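Local coordinates for porin (Pseudomonas aeruginosa, PDB 3T24), which probably forms a channel in the bacterial outer membrane for the uptake of small carboxylate-bearing solutes, as a beta-barrel porin of the OprD family, at residues G98-L106 against L113-K121; S130-A141 against A154-R163. All blocks are in the same frame, centred on the assembly; numbering follows the deposited sequence.

Interaction 1: G98-L106 against L113-K121. With C8E ((hydroxyethyloxy)tri(ethyloxy)octane), chain N; SO4 (sulfate ion), chain H.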
loop_
_atom_site.group_PDB
_atom_site.type_symbol
_atom_site.label_atom_id
_atom_site.label_comp_id
_atom_site.label_asym_id
_atom_site.label_seq_id
_atom_site.Cartn_x
_atom_site.Cartn_y
_atom_site.Cartn_z
ATOM N N GLY A 98 13.360 14.291 2.730
ATOM C CA GLY A 98 12.262 14.484 1.812
ATOM C C GLY A 98 12.775 14.651 0.392
ATOM O O GLY A 98 13.919 14.294 0.080
ATOM N N GLU A 99 11.930 15.216 -0.467
ATOM C CA GLU A 99 12.245 15.327 -1.881
ATOM C C GLU A 99 11.354 16.327 -2.603
ATOM O O GLU A 99 10.283 16.706 -2.122
ATOM C CB GLU A 99 12.094 13.965 -2.556
ATOM C CG GLU A 99 10.757 13.300 -2.248
ATOM C CD GLU A 99 10.446 12.133 -3.171
ATOM O OE1 GLU A 99 11.131 11.989 -4.203
ATOM O OE2 GLU A 99 9.509 11.363 -2.874
ATOM N N ALA A 100 11.821 16.745 -3.770
ATOM C CA ALA A 100 11.027 17.548 -4.680
ATOM C C ALA A 100 10.927 16.754 -5.966
ATOM O O ALA A 100 11.913 16.179 -6.434
ATOM C CB ALA A 100 11.675 18.915 -4.921
ATOM N N GLY A 101 9.729 16.692 -6.523
ATOM C CA GLY A 101 9.502 15.886 -7.706
ATOM C C GLY A 101 8.686 16.640 -8.730
ATOM O O GLY A 101 7.741 17.364 -8.383
ATOM N N ILE A 102 9.081 16.488 -9.988
ATOM C CA ILE A 102 8.327 17.006 -11.119
ATOM C C ILE A 102 7.880 15.836 -11.994
ATOM O O ILE A 102 8.589 14.837 -12.129
ATOM C CB ILE A 102 9.173 17.961 -11.958
ATOM C CG1 ILE A 102 9.453 19.243 -11.173
ATOM C CG2 ILE A 102 8.447 18.323 -13.255
ATOM C CD1 ILE A 102 8.408 20.325 -11.400
ATOM N N THR A 103 6.695 15.957 -12.568
ATOM C CA THR A 103 6.190 14.949 -13.476
ATOM C C THR A 103 5.621 15.642 -14.699
ATOM O O THR A 103 4.751 16.502 -14.574
ATOM C CB THR A 103 5.061 14.135 -12.828
ATOM O OG1 THR A 103 5.461 13.713 -11.523
ATOM C CG2 THR A 103 4.709 12.915 -13.680
ATOM N N ALA A 104 6.106 15.268 -15.880
ATOM C CA ALA A 104 5.494 15.738 -17.118
ATOM C C ALA A 104 4.329 14.832 -17.466
ATOM O O ALA A 104 4.434 13.615 -17.341
ATOM C CB ALA A 104 6.504 15.766 -18.255
ATOM N N LYS A 105 3.225 15.432 -17.898
ATOM C CA LYS A 105 2.025 14.699 -18.263
ATOM C C LYS A 105 1.650 14.961 -19.716
ATOM O O LYS A 105 1.568 16.128 -20.146
ATOM C CB LYS A 105 0.834 15.135 -17.400
ATOM C CG LYS A 105 1.112 15.240 -15.942
ATOM C CD LYS A 105 -0.180 15.279 -15.139
ATOM C CE LYS A 105 -0.886 16.602 -15.261
ATOM N NZ LYS A 105 -1.733 16.844 -14.062
ATOM N N LEU A 106 1.394 13.878 -20.450
ATOM C CA LEU A 106 0.844 13.948 -21.805
ATOM C C LEU A 106 -0.454 13.174 -21.880
ATOM O O LEU A 106 -0.582 12.104 -21.295
ATOM C CB LEU A 106 1.824 13.409 -22.849
ATOM C CG LEU A 106 3.007 14.323 -23.143
ATOM C CD1 LEU A 106 3.771 14.552 -21.870
ATOM C CD2 LEU A 106 3.906 13.709 -24.181
ATOM N N LEU A 113 0.348 9.627 -20.598
ATOM C CA LEU A 113 1.724 9.230 -20.331
ATOM C C LEU A 113 2.333 10.201 -19.303
ATOM O O LEU A 113 2.213 11.422 -19.448
ATOM C CB LEU A 113 2.542 9.241 -21.619
ATOM C CG LEU A 113 4.059 9.120 -21.457
ATOM C CD1 LEU A 113 4.436 7.703 -20.947
ATOM C CD2 LEU A 113 4.838 9.472 -22.746
ATOM N N LYS A 114 2.956 9.651 -18.260
ATOM C CA LYS A 114 3.581 10.434 -17.205
ATOM C C LYS A 114 5.051 10.081 -17.094
ATOM O O LYS A 114 5.404 8.906 -17.046
ATOM C CB LYS A 114 2.899 10.165 -15.858
ATOM C CG LYS A 114 1.512 10.711 -15.774
ATOM C CD LYS A 114 0.845 10.505 -14.418
ATOM C CE LYS A 114 -0.551 11.141 -14.478
ATOM N NZ LYS A 114 -1.371 10.917 -13.265
ATOM N N ILE A 115 5.906 11.097 -17.021
ATOM C CA ILE A 115 7.345 10.885 -16.901
ATOM C C ILE A 115 7.903 11.672 -15.713
ATOM O O ILE A 115 7.666 12.885 -15.591
ATOM C CB ILE A 115 8.083 11.339 -18.171
ATOM C CG1 ILE A 115 7.399 10.783 -19.426
ATOM C CG2 ILE A 115 9.551 10.963 -18.111
ATOM C CD1 ILE A 115 7.431 9.291 -19.504
ATOM N N GLY A 116 8.669 10.987 -14.862
ATOM C CA GLY A 116 9.299 11.612 -13.709
ATOM C C GLY A 116 8.884 10.940 -12.408
ATOM O O GLY A 116 9.036 9.737 -12.243
ATOM N N THR A 117 8.327 11.716 -11.494
ATOM C CA THR A 117 7.933 11.201 -10.193
ATOM C C THR A 117 6.565 10.527 -10.296
ATOM O O THR A 117 5.580 11.179 -10.612
ATOM C CB THR A 117 7.942 12.335 -9.142
ATOM O OG1 THR A 117 9.287 12.815 -8.985
ATOM C CG2 THR A 117 7.420 11.848 -7.801
ATOM N N LEU A 118 6.529 9.213 -10.071
ATOM C CA LEU A 118 5.304 8.425 -10.210
ATOM C C LEU A 118 4.893 7.770 -8.897
ATOM O O LEU A 118 5.734 7.460 -8.054
ATOM C CB LEU A 118 5.488 7.325 -11.268
ATOM C CG LEU A 118 6.027 7.821 -12.607
ATOM C CD1 LEU A 118 6.397 6.659 -13.473
ATOM C CD2 LEU A 118 5.009 8.721 -13.292
ATOM N N THR A 119 3.597 7.548 -8.731
ATOM C CA THR A 119 3.116 6.807 -7.567
ATOM C C THR A 119 2.008 5.848 -8.037
ATOM O O THR A 119 0.818 6.057 -7.802
ATOM C CB THR A 119 2.677 7.770 -6.426
ATOM O OG1 THR A 119 2.595 7.048 -5.199
ATOM C CG2 THR A 119 1.346 8.386 -6.712
ATOM N N PRO A 120 2.411 4.798 -8.758
ATOM C CA PRO A 120 1.459 3.859 -9.364
ATOM C C PRO A 120 0.662 3.114 -8.290
ATOM O O PRO A 120 1.133 3.016 -7.164
ATOM C CB PRO A 120 2.359 2.912 -10.169
ATOM C CG PRO A 120 3.716 3.069 -9.579
ATOM C CD PRO A 120 3.816 4.432 -9.018
ATOM N N LYS A 121 -0.551 2.677 -8.616
ATOM C CA LYS A 121 -1.362 1.882 -7.684
ATOM C C LYS A 121 -1.833 0.632 -8.411
ATOM O O LYS A 121 -2.855 0.645 -9.074
ATOM C CB LYS A 121 -2.575 2.655 -7.185
ATOM C CG LYS A 121 -2.465 3.145 -5.769
ATOM C CD LYS A 121 -3.500 2.489 -4.866
ATOM C CE LYS A 121 -4.913 2.790 -5.328
ATOM N NZ LYS A 121 -5.916 2.374 -4.302
HETATM C C7 C8E N . 5.140 22.750 -4.788
HETATM C C8 C8E N . 6.359 21.886 -5.099
HETATM O O9 C8E N . 7.361 22.670 -5.711
HETATM C C10 C8E N . 8.655 22.113 -5.595
HETATM C C11 C8E N . 9.190 22.118 -7.022
HETATM O O12 C8E N . 10.602 22.131 -7.064
HETATM C C13 C8E N . 11.080 21.038 -7.819
HETATM C C14 C8E N . 12.603 21.026 -7.865
HETATM O O15 C8E N . 12.986 20.123 -8.880
HETATM C C16 C8E N . 13.167 18.814 -8.380
HETATM C C17 C8E N . 14.560 18.311 -8.739
HETATM O O18 C8E N . 15.582 19.102 -8.166
HETATM C C19 C8E N . 16.676 18.318 -7.735
HETATM C C20 C8E N . 17.954 18.673 -8.491
HETATM O O21 C8E N . 17.668 19.477 -9.617
HETATM S S SO4 H . -4.073 13.777 -13.856
HETATM O O1 SO4 H . -5.365 13.534 -13.202
HETATM O O2 SO4 H . -3.968 15.200 -14.177
HETATM O O3 SO4 H . -2.982 13.417 -12.952
HETATM O O4 SO4 H . -3.953 12.958 -15.065
HETATM O O HOH W 1 11.271 13.971 -10.955
#
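Thr-103 and Thr-117 meet where this antiparallel pair is tightly packed. With the hydroxyl of Thr-103 beside its own backbone N and anti to the carbonyl carbon (chi1 -48°), OG1 reaches Thr-117 O at 2.7 Å, in the carbonyl plane and on a lone pair. Thr-117 N returns a bond to Ile-102 O at 3.2 Å, from above the carbonyl plane, and a water joins the same Ile-102 O to Thr-117 OG1. That hydroxyl, also hydrogen-bonded to Gln-138 NE2, lies 3.3 Å from Gly-101 CA. Gly-116, in a backbone conformation suited to glycine, has its CA 3.7 Å from Ile-102 O; the chain turns its corner at Gly-116 and Thr-117.

Ahead of the corner, residues 113-115 pair with 104-106 as a regular ladder. Ala-104 and Ile-115 exchange two backbone bonds, as do Leu-106 and Leu-113. Side-chain contact is looser away from the threonines: the leucines meet through their CB atoms, 4.4 Å apart, and Lys-105 meets Lys-114 through CD and CE. The lysine ends lead off to a sulfate, probably from the crystallisation liquor: Lys-105 NZ binds O2 at 2.8 Å and Lys-114 NZ binds O3 at 3.0 Å. Lys-105 also forms a salt bridge with Asp-63.

The pair is the hairpin of strands 96-108 and 111-115 in the barrel wall, flanked by strand 58-73 beside 98-106 and by strand 140-144 beside 113-115.

Interaction 2: S130-A141 against A154-R163. With C8E ((hydroxyethyloxy)tri(ethyloxy)octane), chain J; SO4 (sulfate ion), chain F.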
loop_
_atom_site.group_PDB
_atom_site.type_symbol
_atom_site.label_atom_id
_atom_site.label_comp_id
_atom_site.label_asym_id
_atom_site.label_seq_id
_atom_site.Cartn_x
_atom_site.Cartn_y
_atom_site.Cartn_z
ATOM N N SER A 130 2.200 4.934 4.687
ATOM C CA SER A 130 1.651 4.729 6.006
ATOM C C SER A 130 2.419 5.534 7.048
ATOM O O SER A 130 1.950 5.676 8.173
ATOM C CB SER A 130 1.697 3.236 6.366
ATOM O OG SER A 130 3.044 2.797 6.469
ATOM N N ARG A 131 3.600 6.038 6.688
ATOM C CA ARG A 131 4.410 6.873 7.596
ATOM C C ARG A 131 4.172 8.368 7.347
ATOM O O ARG A 131 3.057 8.779 7.058
ATOM C CB ARG A 131 5.904 6.586 7.430
ATOM C CG ARG A 131 6.323 5.167 7.710
ATOM C CD ARG A 131 6.042 4.767 9.133
ATOM N NE ARG A 131 6.226 3.332 9.305
ATOM C CZ ARG A 131 7.276 2.778 9.900
ATOM N NH1 ARG A 131 8.240 3.549 10.403
ATOM N NH2 ARG A 131 7.352 1.453 10.002
ATOM N N LEU A 132 5.224 9.179 7.441
ATOM C CA LEU A 132 5.063 10.634 7.287
ATOM C C LEU A 132 4.943 11.064 5.820
ATOM O O LEU A 132 4.043 11.793 5.450
ATOM C CB LEU A 132 6.226 11.383 7.944
ATOM C CG LEU A 132 6.064 12.907 8.043
ATOM C CD1 LEU A 132 4.895 13.304 8.965
ATOM C CD2 LEU A 132 7.375 13.578 8.514
ATOM N N LEU A 133 5.887 10.603 5.015
ATOM C CA LEU A 133 5.993 10.960 3.620
ATOM C C LEU A 133 5.853 9.694 2.761
ATOM O O LEU A 133 6.322 8.614 3.134
ATOM C CB LEU A 133 7.354 11.613 3.372
ATOM C CG LEU A 133 7.720 12.807 4.273
ATOM C CD1 LEU A 133 9.076 13.393 3.878
ATOM C CD2 LEU A 133 6.645 13.897 4.257
ATOM N N PRO A 134 5.189 9.824 1.619
ATOM C CA PRO A 134 4.988 8.687 0.709
ATOM C C PRO A 134 6.284 8.202 0.068
ATOM O O PRO A 134 7.218 8.970 -0.146
ATOM C CB PRO A 134 4.034 9.251 -0.371
ATOM C CG PRO A 134 4.235 10.730 -0.326
ATOM C CD PRO A 134 4.579 11.074 1.119
ATOM N N GLN A 135 6.334 6.904 -0.191
ATOM C CA GLN A 135 7.335 6.320 -1.064
ATOM C C GLN A 135 6.977 6.757 -2.489
ATOM O O GLN A 135 5.810 6.722 -2.870
ATOM C CB GLN A 135 7.264 4.783 -0.937
ATOM C CG GLN A 135 8.190 3.993 -1.845
ATOM C CD GLN A 135 7.914 2.495 -1.795
ATOM O OE1 GLN A 135 6.759 2.072 -1.812
ATOM N NE2 GLN A 135 8.977 1.689 -1.713
ATOM N N THR A 136 7.964 7.193 -3.268
ATOM C CA THR A 136 7.714 7.546 -4.658
ATOM C C THR A 136 8.735 6.875 -5.564
ATOM O O THR A 136 9.752 6.390 -5.097
ATOM C CB THR A 136 7.831 9.064 -4.902
ATOM O OG1 THR A 136 9.206 9.453 -4.780
ATOM C CG2 THR A 136 6.961 9.870 -3.914
ATOM N N PHE A 137 8.477 6.898 -6.867
ATOM C CA PHE A 137 9.360 6.282 -7.849
ATOM C C PHE A 137 9.680 7.248 -8.987
ATOM O O PHE A 137 8.936 8.188 -9.232
ATOM C CB PHE A 137 8.702 5.024 -8.426
ATOM C CG PHE A 137 8.546 3.910 -7.424
ATOM C CD1 PHE A 137 7.455 3.874 -6.583
ATOM C CD2 PHE A 137 9.506 2.918 -7.314
ATOM C CE1 PHE A 137 7.332 2.886 -5.660
ATOM C CE2 PHE A 137 9.379 1.905 -6.386
ATOM C CZ PHE A 137 8.283 1.883 -5.563
ATOM N N GLN A 138 10.783 7.001 -9.684
ATOM C CA GLN A 138 11.087 7.734 -10.906
ATOM C C GLN A 138 10.950 6.793 -12.094
ATOM O O GLN A 138 11.418 5.659 -12.057
ATOM C CB GLN A 138 12.510 8.306 -10.860
ATOM C CG GLN A 138 12.801 9.179 -9.650
ATOM C CD GLN A 138 12.073 10.508 -9.706
ATOM O OE1 GLN A 138 12.125 11.210 -10.715
ATOM N NE2 GLN A 138 11.383 10.858 -8.626
ATOM N N GLY A 139 10.313 7.255 -13.156
ATOM C CA GLY A 139 10.175 6.430 -14.338
ATOM C C GLY A 139 9.146 7.010 -15.276
ATOM O O GLY A 139 8.960 8.211 -15.329
ATOM N N GLY A 140 8.466 6.139 -16.006
ATOM C CA GLY A 140 7.470 6.551 -16.966
ATOM C C GLY A 140 6.344 5.548 -16.972
ATOM O O GLY A 140 6.574 4.338 -16.867
ATOM N N ALA A 141 5.123 6.047 -17.081
ATOM C CA ALA A 141 3.961 5.184 -17.004
ATOM C C ALA A 141 2.892 5.620 -18.000
ATOM O O ALA A 141 2.738 6.810 -18.319
ATOM C CB ALA A 141 3.406 5.152 -15.583
ATOM N N ALA A 154 1.079 0.376 -18.380
ATOM C CA ALA A 154 2.378 -0.183 -18.722
ATOM C C ALA A 154 3.402 0.867 -18.333
ATOM O O ALA A 154 3.128 2.063 -18.413
ATOM C CB ALA A 154 2.463 -0.495 -20.214
ATOM N N GLY A 155 4.577 0.431 -17.909
ATOM C CA GLY A 155 5.598 1.371 -17.518
ATOM C C GLY A 155 6.909 0.774 -17.047
ATOM O O GLY A 155 7.098 -0.447 -17.001
ATOM N N ARG A 156 7.820 1.678 -16.704
ATOM C CA ARG A 156 9.115 1.326 -16.183
ATOM C C ARG A 156 9.542 2.290 -15.088
ATOM O O ARG A 156 9.669 3.498 -15.314
ATOM C CB ARG A 156 10.165 1.331 -17.293
ATOM C CG ARG A 156 11.576 1.207 -16.727
ATOM C CD ARG A 156 12.589 0.879 -17.780
ATOM N NE ARG A 156 12.179 -0.280 -18.564
ATOM C CZ ARG A 156 12.802 -0.686 -19.665
ATOM N NH1 ARG A 156 13.863 -0.021 -20.100
ATOM N NH2 ARG A 156 12.368 -1.748 -20.334
ATOM N N LEU A 157 9.782 1.737 -13.908
ATOM C CA LEU A 157 10.327 2.482 -12.780
ATOM C C LEU A 157 11.824 2.208 -12.673
ATOM O O LEU A 157 12.270 1.057 -12.759
ATOM C CB LEU A 157 9.626 2.044 -11.495
ATOM C CG LEU A 157 8.099 2.034 -11.639
ATOM C CD1 LEU A 157 7.486 1.414 -10.417
ATOM C CD2 LEU A 157 7.493 3.445 -11.917
ATOM N N LYS A 158 12.598 3.265 -12.468
ATOM C CA LYS A 158 14.051 3.145 -12.473
ATOM C C LYS A 158 14.668 3.317 -11.091
ATOM O O LYS A 158 15.782 2.866 -10.841
ATOM C CB LYS A 158 14.661 4.181 -13.428
ATOM C CG LYS A 158 14.277 3.985 -14.872
ATOM C CD LYS A 158 14.762 5.158 -15.736
ATOM C CE LYS A 158 14.434 4.927 -17.213
ATOM N NZ LYS A 158 14.660 6.140 -18.059
ATOM N N LYS A 159 13.933 3.976 -10.205
ATOM C CA LYS A 159 14.475 4.474 -8.949
ATOM C C LYS A 159 13.342 4.599 -7.963
ATOM O O LYS A 159 12.189 4.838 -8.347
ATOM C CB LYS A 159 15.069 5.869 -9.150
ATOM C CG LYS A 159 16.365 5.913 -9.909
ATOM C CD LYS A 159 17.466 5.603 -8.951
ATOM C CE LYS A 159 18.436 4.623 -9.538
ATOM N NZ LYS A 159 19.279 5.289 -10.544
ATOM N N VAL A 160 13.674 4.453 -6.689
ATOM C CA VAL A 160 12.696 4.579 -5.639
ATOM C C VAL A 160 13.201 5.598 -4.642
ATOM O O VAL A 160 14.420 5.735 -4.422
ATOM C CB VAL A 160 12.419 3.227 -4.949
ATOM C CG1 VAL A 160 13.703 2.639 -4.402
ATOM C CG2 VAL A 160 11.366 3.392 -3.861
ATOM N N ASN A 161 12.271 6.360 -4.085
ATOM C CA ASN A 161 12.598 7.322 -3.049
ATOM C C ASN A 161 11.788 6.892 -1.868
ATOM O O ASN A 161 10.563 7.103 -1.830
ATOM C CB ASN A 161 12.259 8.763 -3.454
ATOM C CG ASN A 161 12.684 9.792 -2.387
ATOM O OD1 ASN A 161 12.442 9.600 -1.190
ATOM N ND2 ASN A 161 13.334 10.878 -2.823
ATOM N N GLN A 162 12.469 6.245 -0.930
ATOM C CA GLN A 162 11.800 5.660 0.212
ATOM C C GLN A 162 11.240 6.764 1.098
ATOM O O GLN A 162 11.687 7.908 1.056
ATOM C CB GLN A 162 12.765 4.773 0.997
ATOM C CG GLN A 162 13.438 3.683 0.170
ATOM C CD GLN A 162 12.471 2.588 -0.280
ATOM O OE1 GLN A 162 11.257 2.743 -0.187
ATOM N NE2 GLN A 162 13.018 1.470 -0.771
ATOM N N ARG A 163 10.255 6.409 1.903
ATOM C CA ARG A 163 9.541 7.364 2.741
ATOM C C ARG A 163 10.426 8.156 3.723
ATOM O O ARG A 163 10.133 9.301 4.049
ATOM C CB ARG A 163 8.494 6.591 3.522
ATOM C CG ARG A 163 9.099 5.453 4.326
ATOM C CD ARG A 163 8.031 4.719 5.071
ATOM N NE ARG A 163 8.549 3.613 5.876
ATOM C CZ ARG A 163 7.774 2.646 6.359
ATOM N NH1 ARG A 163 6.477 2.677 6.088
ATOM N NH2 ARG A 163 8.283 1.643 7.087
HETATM C C1 C8E J . 8.764 -0.774 -20.906
HETATM C C2 C8E J . 7.546 -1.462 -20.292
HETATM C C3 C8E J . 7.632 -2.972 -20.489
HETATM C C4 C8E J . 6.311 -3.701 -20.238
HETATM C C5 C8E J . 6.486 -5.225 -20.321
HETATM C C6 C8E J . 5.728 -5.884 -21.490
HETATM C C7 C8E J . 5.390 -7.363 -21.247
HETATM C C8 C8E J . 6.283 -8.375 -21.972
HETATM O O9 C8E J . 6.468 -9.562 -21.190
HETATM C C10 C8E J . 5.505 -10.603 -21.403
HETATM C C11 C8E J . 4.473 -10.638 -20.271
HETATM O O12 C8E J . 3.623 -9.506 -20.393
HETATM C C13 C8E J . 2.367 -9.603 -19.736
HETATM C C14 C8E J . 1.218 -9.115 -20.631
HETATM O O15 C8E J . 0.643 -7.892 -20.192
HETATM C C16 C8E J . -0.726 -7.978 -19.837
HETATM C C17 C8E J . -1.612 -7.139 -20.763
HETATM O O18 C8E J . -2.974 -7.213 -20.374
HETATM S S SO4 F . 4.902 0.370 7.947
HETATM O O1 SO4 F . 3.852 -0.427 7.316
HETATM O O2 SO4 F . 4.467 1.753 8.120
HETATM O O3 SO4 F . 5.238 -0.132 9.274
HETATM O O4 SO4 F . 6.079 0.313 7.078
HETATM O O HOH W 2 8.265 9.218 6.191
#
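A classic beta bulge interrupts this antiparallel pairing of the barrel wall: Lys-158 and Lys-159 both face Gln-138. Gln-138 N bonds to Lys-159 O, while Gln-138 O takes Lys-158 N at 2.7 Å, almost straight at 178°. Gly-139 follows at the corner, its CA 3.1 Å from Arg-156 O.

On the face carrying Phe-137, the ring is sandwiched: Leu-157 CD1 lies over one side and Val-160 CG2 over the other, the latter a CH-pi contact 4.0 Å from the ring centroid. Nearer the loop, Gln-135 NE2 donates to Gln-162 OE1 at 2.9 Å, and Gln-135 OE1 accepts from Asn-128 N.

At the loop end a sulfate, probably from the crystallisation liquor, lies between two arginines. Arg-131, bent at chi2 (-62°), presents NE to O2 and NH2 to O3, both bonds nearly straight. Arg-163 extends from CG to NE and brings NH2 over one face of the Arg-131 guanidinium, offset toward its rim, while Arg-131 CG lies over a face of its own; the planes are 35° apart. Its NH1 and NH2 grip O4, each at 2.6 Å. The anion, also bound by Arg-391, would offset their like charges. Clustered arginines of this kind are consistent with the basic, anion-attracting pore lining of OprD-family carboxylate channels.

Interactions 1 and 2 are successive antiparallel pairings in the barrel wall, about 8 Å apart between centres. They share a boundary: Leu-118 N probably bonds to Phe-137 O, Glu-99 OE2 probably bonds to Thr-136 OG1, and strands 111-115 and 140-144 are neighbours. Each has a chain corner at glycine, Gly-116 or Gly-139. In interaction 1 Thr-103 is buried while Leu-106 and Leu-113 are partly exposed; in interaction 2 Phe-137, Leu-157 and Val-160 are buried, Lys-158 is exposed and the sulfate-binding arginines are partly exposed. Interaction 1 relies on backbone bonds and a threonine pair, with two lysines at a sulfate; interaction 2 buries more surface, adds a phenylalanine ring packed between leucine and valine, and runs on into a loop.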